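Local coordinates for sefir domain protein (Bacillus cereus F65185, PDB 5Y8E) that probably acts in bacterial signalling as a SEFIR domain, a protein-interaction module that associates with other SEFIR domains, at residues S9-D14 with I64-Y69; S30-I35 with L141-P146; E71-R76 with T84-P89. All coordinates share one frame; numbering follows the deposited sequence.

Contact 1 (S9-D14 with I64-Y69); sequences SWSSED and ICDKDY
The N-terminal end of helix 67-75 is the meeting place: Ser9 and Ser11, from the turn between strand 3-7 and helix 13-29, reach the carboxylates of Asp66, just before the helix, and Asp68, in its first turn. Ser9 OG donates to Asp68 OD2 over 2.7 Å and meets that oxygen nearly along its C-O axis. The carboxylate can be there because CG of Asp68 stands anti to the backbone N (chi1 -178°), which swings OD2 across to the serines. Ser11 OG lies between the two acids, 2.7 Å from Asp66 OD2 and 3.0 Å from Asp68 OD2, and the geometry does not settle which of the two takes its proton.

Asp66 is the N-cap of the helix. Its OD1 accepts from Tyr69 N at 3.1 Å with an N-H...O angle of 153°, the donor standing 48° out of the carboxylate plane, so one carboxylate caps the helix through OD1 and faces Ser11 through OD2. The helix start would probably favour negative charge on both acids. In the parallel sheet, strands 3-7 and 60-65 are neighbours, and the chain leaves both at the same end; the contact therefore joins two adjacent strand-to-helix connections, in keeping with the alternating strand-helix architecture of SEFIR and TIR domains.

A water bridges the connections further: it accepts from Ser9 N at 2.9 Å and donates to Ile64 O at 2.8 Å and to Asp66 OD1. With the water, OD1 has a second donor. Beside this bridge the Tyr69 ring turns its edge to Ser9, CD2 lying 3.6 Å from Ser9 N, while its hydroxyl reaches past the contact to Ser7 OG.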
loop_
_atom_site.group_PDB
_atom_site.type_symbol
_atom_site.label_atom_id
_atom_site.label_comp_id
_atom_site.label_asym_id
_atom_site.label_seq_id
_atom_site.Cartn_x
_atom_site.Cartn_y
_atom_site.Cartn_z
ATOM N N SER A 9 -1.446 0.480 8.593
ATOM C CA SER A 9 -1.707 0.954 9.948
ATOM C C SER A 9 -1.328 -0.148 10.929
ATOM O O SER A 9 -1.451 -1.330 10.607
ATOM C CB SER A 9 -3.187 1.301 10.106
ATOM O OG SER A 9 -3.466 1.695 11.437
ATOM N N TRP A 10 -0.866 0.222 12.118
ATOM C CA TRP A 10 -0.523 -0.776 13.128
ATOM C C TRP A 10 -1.779 -1.212 13.889
ATOM O O TRP A 10 -1.900 -0.996 15.097
ATOM C CB TRP A 10 0.531 -0.229 14.097
ATOM C CG TRP A 10 1.938 -0.183 13.529
ATOM C CD1 TRP A 10 2.298 -0.144 12.210
ATOM C CD2 TRP A 10 3.165 -0.191 14.278
ATOM N NE1 TRP A 10 3.674 -0.102 12.094
ATOM C CE2 TRP A 10 4.227 -0.136 13.350
ATOM C CE3 TRP A 10 3.466 -0.222 15.645
ATOM C CZ2 TRP A 10 5.570 -0.123 13.749
ATOM C CZ3 TRP A 10 4.800 -0.205 16.039
ATOM C CH2 TRP A 10 5.834 -0.157 15.093
ATOM N N SER A 11 -2.700 -1.848 13.171
ATOM C CA SER A 11 -4.023 -2.170 13.699
ATOM C C SER A 11 -3.997 -3.141 14.880
ATOM O O SER A 11 -4.822 -3.044 15.795
ATOM C CB SER A 11 -4.895 -2.743 12.582
ATOM O OG SER A 11 -4.855 -1.913 11.443
ATOM N N SER A 12 -3.050 -4.072 14.852
ATOM C CA SER A 12 -2.934 -5.100 15.881
ATOM C C SER A 12 -1.582 -5.765 15.708
ATOM O O SER A 12 -0.923 -5.562 14.686
ATOM C CB SER A 12 -4.030 -6.144 15.706
ATOM O OG SER A 12 -3.826 -6.881 14.514
ATOM N N GLU A 13 -1.161 -6.563 16.684
ATOM C CA GLU A 13 0.117 -7.254 16.541
ATOM C C GLU A 13 0.068 -8.273 15.404
ATOM O O GLU A 13 1.032 -8.417 14.649
ATOM C CB GLU A 13 0.557 -7.902 17.857
ATOM C CG GLU A 13 0.919 -6.896 18.951
ATOM C CD GLU A 13 2.011 -5.907 18.535
ATOM O OE1 GLU A 13 2.802 -6.215 17.613
ATOM O OE2 GLU A 13 2.084 -4.815 19.143
ATOM N N ASP A 14 -1.059 -8.969 15.279
ATOM C CA ASP A 14 -1.235 -9.942 14.203
ATOM C C ASP A 14 -1.172 -9.275 12.838
ATOM O O ASP A 14 -0.617 -9.833 11.887
ATOM C CB ASP A 14 -2.565 -10.684 14.348
ATOM C CG ASP A 14 -2.540 -11.712 15.451
ATOM O OD1 ASP A 14 -1.441 -12.026 15.958
ATOM O OD2 ASP A 14 -3.627 -12.221 15.800
ATOM N N ILE A 64 -2.165 -1.121 2.363
ATOM C CA ILE A 64 -2.762 -2.269 3.038
ATOM C C ILE A 64 -4.099 -1.848 3.632
ATOM O O ILE A 64 -4.175 -1.271 4.725
ATOM C CB ILE A 64 -1.843 -2.859 4.122
ATOM C CG1 ILE A 64 -0.459 -3.171 3.541
ATOM C CG2 ILE A 64 -2.482 -4.100 4.731
ATOM C CD1 ILE A 64 -0.485 -4.040 2.277
ATOM N N CYS A 65 -5.158 -2.137 2.895
ATOM C CA CYS A 65 -6.465 -1.637 3.267
ATOM C C CYS A 65 -7.251 -2.635 4.092
ATOM O O CYS A 65 -8.117 -3.340 3.571
ATOM C CB CYS A 65 -7.238 -1.262 2.012
ATOM S SG CYS A 65 -6.560 0.161 1.135
ATOM N N ASP A 66 -6.942 -2.710 5.382
ATOM C CA ASP A 66 -7.858 -3.365 6.301
ATOM C C ASP A 66 -8.896 -2.339 6.753
ATOM O O ASP A 66 -8.825 -1.165 6.362
ATOM C CB ASP A 66 -7.122 -4.038 7.474
ATOM C CG ASP A 66 -6.320 -3.059 8.333
ATOM O OD1 ASP A 66 -6.069 -1.905 7.911
ATOM O OD2 ASP A 66 -5.915 -3.469 9.441
ATOM N N LYS A 67 -9.864 -2.773 7.550
ATOM C CA LYS A 67 -10.943 -1.882 7.976
ATOM C C LYS A 67 -10.389 -0.666 8.715
ATOM O O LYS A 67 -10.830 0.466 8.495
ATOM C CB LYS A 67 -11.941 -2.634 8.856
ATOM C CG LYS A 67 -13.019 -1.752 9.463
ATOM C CD LYS A 67 -14.120 -2.580 10.100
ATOM C CE LYS A 67 -15.331 -2.660 9.179
ATOM N NZ LYS A 67 -16.365 -3.635 9.648
ATOM N N ASP A 68 -9.404 -0.911 9.573
ATOM C CA ASP A 68 -8.806 0.140 10.388
ATOM C C ASP A 68 -8.176 1.237 9.538
ATOM O O ASP A 68 -8.397 2.424 9.780
ATOM C CB ASP A 68 -7.756 -0.458 11.327
ATOM C CG ASP A 68 -7.128 0.580 12.239
ATOM O OD1 ASP A 68 -7.849 1.114 13.110
ATOM O OD2 ASP A 68 -5.916 0.854 12.087
ATOM N N TYR A 69 -7.389 0.840 8.545
ATOM C CA TYR A 69 -6.698 1.806 7.698
ATOM C C TYR A 69 -7.721 2.689 7.003
ATOM O O TYR A 69 -7.596 3.909 6.974
ATOM C CB TYR A 69 -5.857 1.071 6.654
ATOM C CG TYR A 69 -4.928 1.955 5.850
ATOM C CD1 TYR A 69 -5.390 2.658 4.743
ATOM C CD2 TYR A 69 -3.584 2.075 6.189
ATOM C CE1 TYR A 69 -4.545 3.461 4.000
ATOM C CE2 TYR A 69 -2.724 2.878 5.449
ATOM C CZ TYR A 69 -3.215 3.565 4.358
ATOM O OH TYR A 69 -2.376 4.361 3.615
HETATM O O HOH W 1 -3.212 -1.460 7.375
#

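Contact 2 (S30-I35 with L141-P146); sequences SGVEVI and LIWEEP
Trp143, in the last turn of helix 131-143, lays the nitrogen-bearing side of its indole against Ser30, Gly31 and Val32, where the chain passes from helix 13-29 into strand 33-35. From CB, the side chain leaves with CG anti to its own carbonyl carbon (chi1 -78°), and this carries the ring across to the other segment even though the first bond does not aim there. The five-membered ring makes the first contacts. Trp143 NE1 donates to Ser30 O at 3.0 Å; the N-H...O angle of 142° shows a bent bond, yet the oxygen lies near the indole plane and the nitrogen lies in the carbonyl plane, with a C=O...N angle of 159°.

Val32 CG1 lies 3.6 Å from Trp143 NE1 and 4.0 Å from CE2 of the same ring. Farther out, Trp143 CZ2 lies 3.4 Å from Ser30 O and 3.6 Å from Gly31 O, and CH2 still approaches the latter at 4.1 Å. The Val32 and Trp143 side chains run past each other in opposite directions. The same methyl, Val32 CG1, also touches Ile142 CG2 at 3.8 Å, the pair crossing at about a right angle.

Gly31 turns the chain with positive phi as helix 13-29 ends. Ser30 OG is engaged with Tyr135 and Glu139 on helix 131-143. Val32 and Ile142 both rest on Leu26 of helix 13-29, Ile142 also touches Val4 of strand 3-7, and Pro2 flanks Val32 and Trp143; the terminal helix is thus packed where helix 13-29 and the edge strand 33-35 join.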
loop_
_atom_site.group_PDB
_atom_site.type_symbol
_atom_site.label_atom_id
_atom_site.label_comp_id
_atom_site.label_asym_id
_atom_site.label_seq_id
_atom_site.Cartn_x
_atom_site.Cartn_y
_atom_site.Cartn_z
ATOM N N SER A 30 10.141 -12.544 -4.790
ATOM C CA SER A 30 9.723 -11.696 -5.905
ATOM C C SER A 30 10.797 -10.720 -6.397
ATOM O O SER A 30 10.562 -9.955 -7.330
ATOM C CB SER A 30 8.427 -10.955 -5.561
ATOM O OG SER A 30 7.393 -11.878 -5.256
ATOM N N GLY A 31 11.973 -10.749 -5.777
ATOM C CA GLY A 31 13.101 -9.972 -6.273
ATOM C C GLY A 31 12.906 -8.465 -6.253
ATOM O O GLY A 31 13.422 -7.753 -7.115
ATOM N N VAL A 32 12.156 -7.969 -5.279
ATOM C CA VAL A 32 12.001 -6.523 -5.139
ATOM C C VAL A 32 12.650 -6.027 -3.858
ATOM O O VAL A 32 12.950 -6.812 -2.955
ATOM C CB VAL A 32 10.521 -6.083 -5.163
ATOM C CG1 VAL A 32 9.840 -6.514 -6.460
ATOM C CG2 VAL A 32 9.776 -6.617 -3.949
ATOM N N GLU A 33 12.872 -4.719 -3.790
ATOM C CA GLU A 33 13.339 -4.078 -2.571
ATOM C C GLU A 33 12.132 -3.508 -1.857
ATOM O O GLU A 33 11.316 -2.824 -2.476
ATOM C CB GLU A 33 14.314 -2.950 -2.909
ATOM C CG GLU A 33 15.594 -3.429 -3.582
ATOM C CD GLU A 33 16.481 -4.216 -2.643
ATOM O OE1 GLU A 33 16.263 -4.157 -1.415
ATOM O OE2 GLU A 33 17.402 -4.899 -3.128
ATOM N N VAL A 34 12.001 -3.797 -0.564
ATOM C CA VAL A 34 10.852 -3.304 0.192
ATOM C C VAL A 34 11.279 -2.238 1.188
ATOM O O VAL A 34 12.251 -2.416 1.934
ATOM C CB VAL A 34 10.072 -4.445 0.905
ATOM C CG1 VAL A 34 8.983 -3.874 1.808
ATOM C CG2 VAL A 34 9.457 -5.382 -0.119
ATOM N N ILE A 35 10.564 -1.116 1.156
ATOM C CA ILE A 35 10.722 -0.058 2.143
ATOM C C ILE A 35 9.683 -0.248 3.249
ATOM O O ILE A 35 8.483 -0.051 3.029
ATOM C CB ILE A 35 10.544 1.341 1.502
ATOM C CG1 ILE A 35 11.508 1.513 0.325
ATOM C CG2 ILE A 35 10.761 2.428 2.547
ATOM C CD1 ILE A 35 11.239 2.759 -0.545
ATOM N N LEU A 141 1.325 -7.215 -10.519
ATOM C CA LEU A 141 1.044 -5.776 -10.464
ATOM C C LEU A 141 2.290 -4.962 -10.106
ATOM O O LEU A 141 2.501 -3.859 -10.626
ATOM C CB LEU A 141 -0.076 -5.504 -9.459
ATOM C CG LEU A 141 -1.467 -5.982 -9.878
ATOM C CD1 LEU A 141 -2.403 -6.016 -8.687
ATOM C CD2 LEU A 141 -2.011 -5.069 -10.967
ATOM N N ILE A 142 3.111 -5.504 -9.217
ATOM C CA ILE A 142 4.344 -4.831 -8.811
ATOM C C ILE A 142 5.318 -4.679 -9.983
ATOM O O ILE A 142 5.897 -3.605 -10.183
ATOM C CB ILE A 142 5.005 -5.553 -7.617
ATOM C CG1 ILE A 142 4.269 -5.190 -6.319
ATOM C CG2 ILE A 142 6.491 -5.193 -7.512
ATOM C CD1 ILE A 142 4.624 -6.083 -5.129
ATOM N N TRP A 143 5.463 -5.735 -10.776
ATOM C CA TRP A 143 6.403 -5.735 -11.899
ATOM C C TRP A 143 5.846 -5.093 -13.169
ATOM O O TRP A 143 6.579 -4.823 -14.118
ATOM C CB TRP A 143 6.896 -7.164 -12.177
ATOM C CG TRP A 143 7.951 -7.603 -11.201
ATOM C CD1 TRP A 143 7.758 -8.209 -9.985
ATOM C CD2 TRP A 143 9.365 -7.441 -11.347
ATOM N NE1 TRP A 143 8.973 -8.445 -9.379
ATOM C CE2 TRP A 143 9.973 -7.981 -10.196
ATOM C CE3 TRP A 143 10.178 -6.902 -12.350
ATOM C CZ2 TRP A 143 11.359 -7.991 -10.019
ATOM C CZ3 TRP A 143 11.548 -6.914 -12.174
ATOM C CH2 TRP A 143 12.126 -7.459 -11.021
ATOM N N GLU A 144 4.545 -4.848 -13.187
ATOM C CA GLU A 144 3.919 -4.182 -14.323
ATOM C C GLU A 144 4.343 -2.712 -14.379
ATOM O O GLU A 144 4.552 -2.074 -13.348
ATOM C CB GLU A 144 2.399 -4.285 -14.187
ATOM C CG GLU A 144 1.598 -3.752 -15.356
ATOM C CD GLU A 144 0.115 -3.714 -15.052
ATOM O OE1 GLU A 144 -0.258 -3.367 -13.909
ATOM O OE2 GLU A 144 -0.680 -4.034 -15.959
ATOM N N GLU A 145 4.483 -2.176 -15.586
ATOM C CA GLU A 145 4.803 -0.765 -15.754
ATOM C C GLU A 145 3.758 -0.095 -16.633
ATOM O O GLU A 145 3.976 0.082 -17.833
ATOM C CB GLU A 145 6.199 -0.594 -16.353
ATOM C CG GLU A 145 7.316 -1.139 -15.470
ATOM C CD GLU A 145 8.695 -0.733 -15.950
ATOM O OE1 GLU A 145 8.963 0.481 -16.033
ATOM O OE2 GLU A 145 9.510 -1.626 -16.253
ATOM N N PRO A 146 2.613 0.276 -16.033
ATOM C CA PRO A 146 1.462 0.818 -16.769
ATOM C C PRO A 146 1.744 2.195 -17.367
ATOM O O PRO A 146 1.036 2.611 -18.278
ATOM C CB PRO A 146 0.365 0.909 -15.698
ATOM C CG PRO A 146 1.086 0.948 -14.404
ATOM C CD PRO A 146 2.326 0.132 -14.593
#

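Contact 3 (E71-R76 with T84-P89); sequences EKANTR and TMIITP
The guanidinium of Arg76 has Pro89 on one face and the carbonyl of Ala73 at its edge. Pro89 CD sits over the centre of the group, 3.9 Å from Arg76 CZ. In the plane, Arg76 NE and NH2 approach Ala73 O side-on, each at 3.1 Å, with N-H...O angles of 151° and 148°; two bonds to one oxygen fix the rotation of the group and hold it flat against the proline. A bend at chi3 (-80°) folds the arginine back over the end of its own helix to make this grip.

Arg76 is the first residue to leave helix 67-75, with positive phi, and Pro89 opens helix 89-93, whose N-cap is Thr88. The contact thus packs the C-terminal turn of one helix against the loop leading into the next. A water links the two segments, donating to Ala73 O at 2.9 Å and to Ile87 O at 2.7 Å, which gives Ala73 O a third donor.

Deeper in, Ile86 spreads its two branches over successive helix residues. Its CG2 lies 3.5 Å from Ala73 CB, while Ile86 CD1 is 3.3 Å from Lys72 CB, closer than usual van der Waals contact, and 3.6 Å from Lys72 CD. The Lys72 and Ile86 side chains cross at about a right angle; the lysine's aliphatic stem lies against the isoleucine, and its end turns from the segment.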
loop_
_atom_site.group_PDB
_atom_site.type_symbol
_atom_site.label_atom_id
_atom_site.label_comp_id
_atom_site.label_asym_id
_atom_site.label_seq_id
_atom_site.Cartn_x
_atom_site.Cartn_y
_atom_site.Cartn_z
ATOM N N GLU A 71 -10.970 3.283 7.723
ATOM C CA GLU A 71 -11.780 4.128 8.593
ATOM C C GLU A 71 -10.999 5.358 9.072
ATOM O O GLU A 71 -11.555 6.451 9.180
ATOM C CB GLU A 71 -12.355 3.319 9.765
ATOM C CG GLU A 71 -13.272 2.188 9.303
ATOM C CD GLU A 71 -14.226 1.702 10.378
ATOM O OE1 GLU A 71 -13.831 1.664 11.565
ATOM O OE2 GLU A 71 -15.377 1.354 10.031
ATOM N N LYS A 72 -9.706 5.182 9.323
ATOM C CA LYS A 72 -8.856 6.291 9.744
ATOM C C LYS A 72 -8.540 7.212 8.567
ATOM O O LYS A 72 -8.474 8.435 8.716
ATOM C CB LYS A 72 -7.569 5.754 10.368
ATOM C CG LYS A 72 -7.737 5.175 11.782
ATOM C CD LYS A 72 -6.617 4.186 12.100
ATOM C CE LYS A 72 -6.413 3.990 13.599
ATOM N NZ LYS A 72 -5.538 5.048 14.181
ATOM N N ALA A 73 -8.355 6.616 7.395
ATOM C CA ALA A 73 -8.112 7.382 6.174
ATOM C C ALA A 73 -9.327 8.242 5.861
ATOM O O ALA A 73 -9.201 9.370 5.373
ATOM C CB ALA A 73 -7.819 6.453 5.020
ATOM N N ASN A 74 -10.508 7.701 6.146
ATOM C CA ASN A 74 -11.752 8.413 5.899
ATOM C C ASN A 74 -12.069 9.493 6.935
ATOM O O ASN A 74 -12.704 10.493 6.610
ATOM C CB ASN A 74 -12.917 7.420 5.806
ATOM C CG ASN A 74 -12.893 6.603 4.527
ATOM O OD1 ASN A 74 -12.271 6.991 3.535
ATOM N ND2 ASN A 74 -13.585 5.469 4.540
ATOM N N THR A 75 -11.625 9.296 8.173
ATOM C CA THR A 75 -12.022 10.177 9.274
ATOM C C THR A 75 -11.005 11.273 9.615
ATOM O O THR A 75 -11.361 12.455 9.666
ATOM C CB THR A 75 -12.348 9.370 10.543
ATOM O OG1 THR A 75 -13.284 8.334 10.218
ATOM C CG2 THR A 75 -12.947 10.272 11.610
ATOM N N ARG A 76 -9.757 10.874 9.863
ATOM C CA ARG A 76 -8.689 11.805 10.239
ATOM C C ARG A 76 -9.015 12.572 11.522
ATOM O O ARG A 76 -8.993 13.802 11.526
ATOM C CB ARG A 76 -8.408 12.798 9.104
ATOM C CG ARG A 76 -7.308 12.393 8.147
ATOM C CD ARG A 76 -7.511 13.038 6.783
ATOM N NE ARG A 76 -8.502 12.311 5.993
ATOM C CZ ARG A 76 -9.440 12.888 5.251
ATOM N NH1 ARG A 76 -9.521 14.209 5.197
ATOM N NH2 ARG A 76 -10.299 12.145 4.566
ATOM N N THR A 84 0.980 10.743 11.845
ATOM C CA THR A 84 0.058 10.156 10.902
ATOM C C THR A 84 0.800 9.147 9.947
ATOM O O THR A 84 1.801 9.478 9.379
ATOM C CB THR A 84 -0.623 11.291 10.143
ATOM O OG1 THR A 84 -1.364 12.108 11.056
ATOM C CG2 THR A 84 -1.525 10.790 9.066
ATOM N N MET A 85 0.281 7.934 9.802
ATOM C CA MET A 85 0.911 6.945 8.951
ATOM C C MET A 85 -0.025 6.432 7.819
ATOM O O MET A 85 0.300 5.517 7.135
ATOM C CB MET A 85 1.470 5.776 9.762
ATOM C CG MET A 85 0.453 4.810 10.254
ATOM S SD MET A 85 1.108 3.748 11.679
ATOM C CE MET A 85 2.507 3.102 10.936
ATOM N N ILE A 86 -1.165 7.077 7.653
ATOM C CA ILE A 86 -2.178 6.690 6.726
ATOM C C ILE A 86 -2.242 7.742 5.577
ATOM O O ILE A 86 -2.277 8.889 5.819
ATOM C CB ILE A 86 -3.548 6.579 7.483
ATOM C CG1 ILE A 86 -3.430 5.398 8.473
ATOM C CG2 ILE A 86 -4.644 6.415 6.593
ATOM C CD1 ILE A 86 -4.538 5.187 9.298
ATOM N N ILE A 87 -2.249 7.264 4.360
ATOM C CA ILE A 87 -2.272 8.123 3.215
ATOM C C ILE A 87 -3.435 9.127 3.293
ATOM O O ILE A 87 -4.537 8.772 3.533
ATOM C CB ILE A 87 -2.322 7.304 1.931
ATOM C CG1 ILE A 87 -1.001 6.610 1.694
ATOM C CG2 ILE A 87 -2.597 8.130 0.757
ATOM C CD1 ILE A 87 -1.056 5.610 0.634
ATOM N N THR A 88 -3.109 10.382 3.004
ATOM C CA THR A 88 -4.100 11.463 2.971
ATOM C C THR A 88 -4.542 11.847 1.547
ATOM O O THR A 88 -3.833 11.627 0.636
ATOM C CB THR A 88 -3.475 12.779 3.566
ATOM O OG1 THR A 88 -2.369 13.122 2.787
ATOM C CG2 THR A 88 -3.021 12.569 4.976
ATOM N N PRO A 89 -5.691 12.523 1.412
ATOM C CA PRO A 89 -6.107 12.968 0.078
ATOM C C PRO A 89 -5.015 13.789 -0.596
ATOM O O PRO A 89 -4.765 13.605 -1.786
ATOM C CB PRO A 89 -7.319 13.851 0.370
ATOM C CG PRO A 89 -7.912 13.241 1.606
ATOM C CD PRO A 89 -6.724 12.801 2.427
HETATM O O HOH W 2 -6.376 10.106 5.031
#

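Contacts 1 and 3 adjoin, their centres about 12 Å apart, and both use helix 67-75: contact 1 takes its start and contact 3 its end. Tyr69 ties them, its OH lying 3.0 Å from Ile87 N in a probable hydrogen bond, and Trp10 CD1 packs on Met85 CE at 3.5 Å. Contact 2 lies on the opposite side of the chain's centre from both, its centre about 22 Å from that of contact 1 and about 24 Å from that of contact 3. Its tie to contact 1 is through the fold: helix 13-29 begins at contact 1 and ends at contact 2, and both reach the same sheet. Contact 3 is nested in the chain loop closed by contact 2.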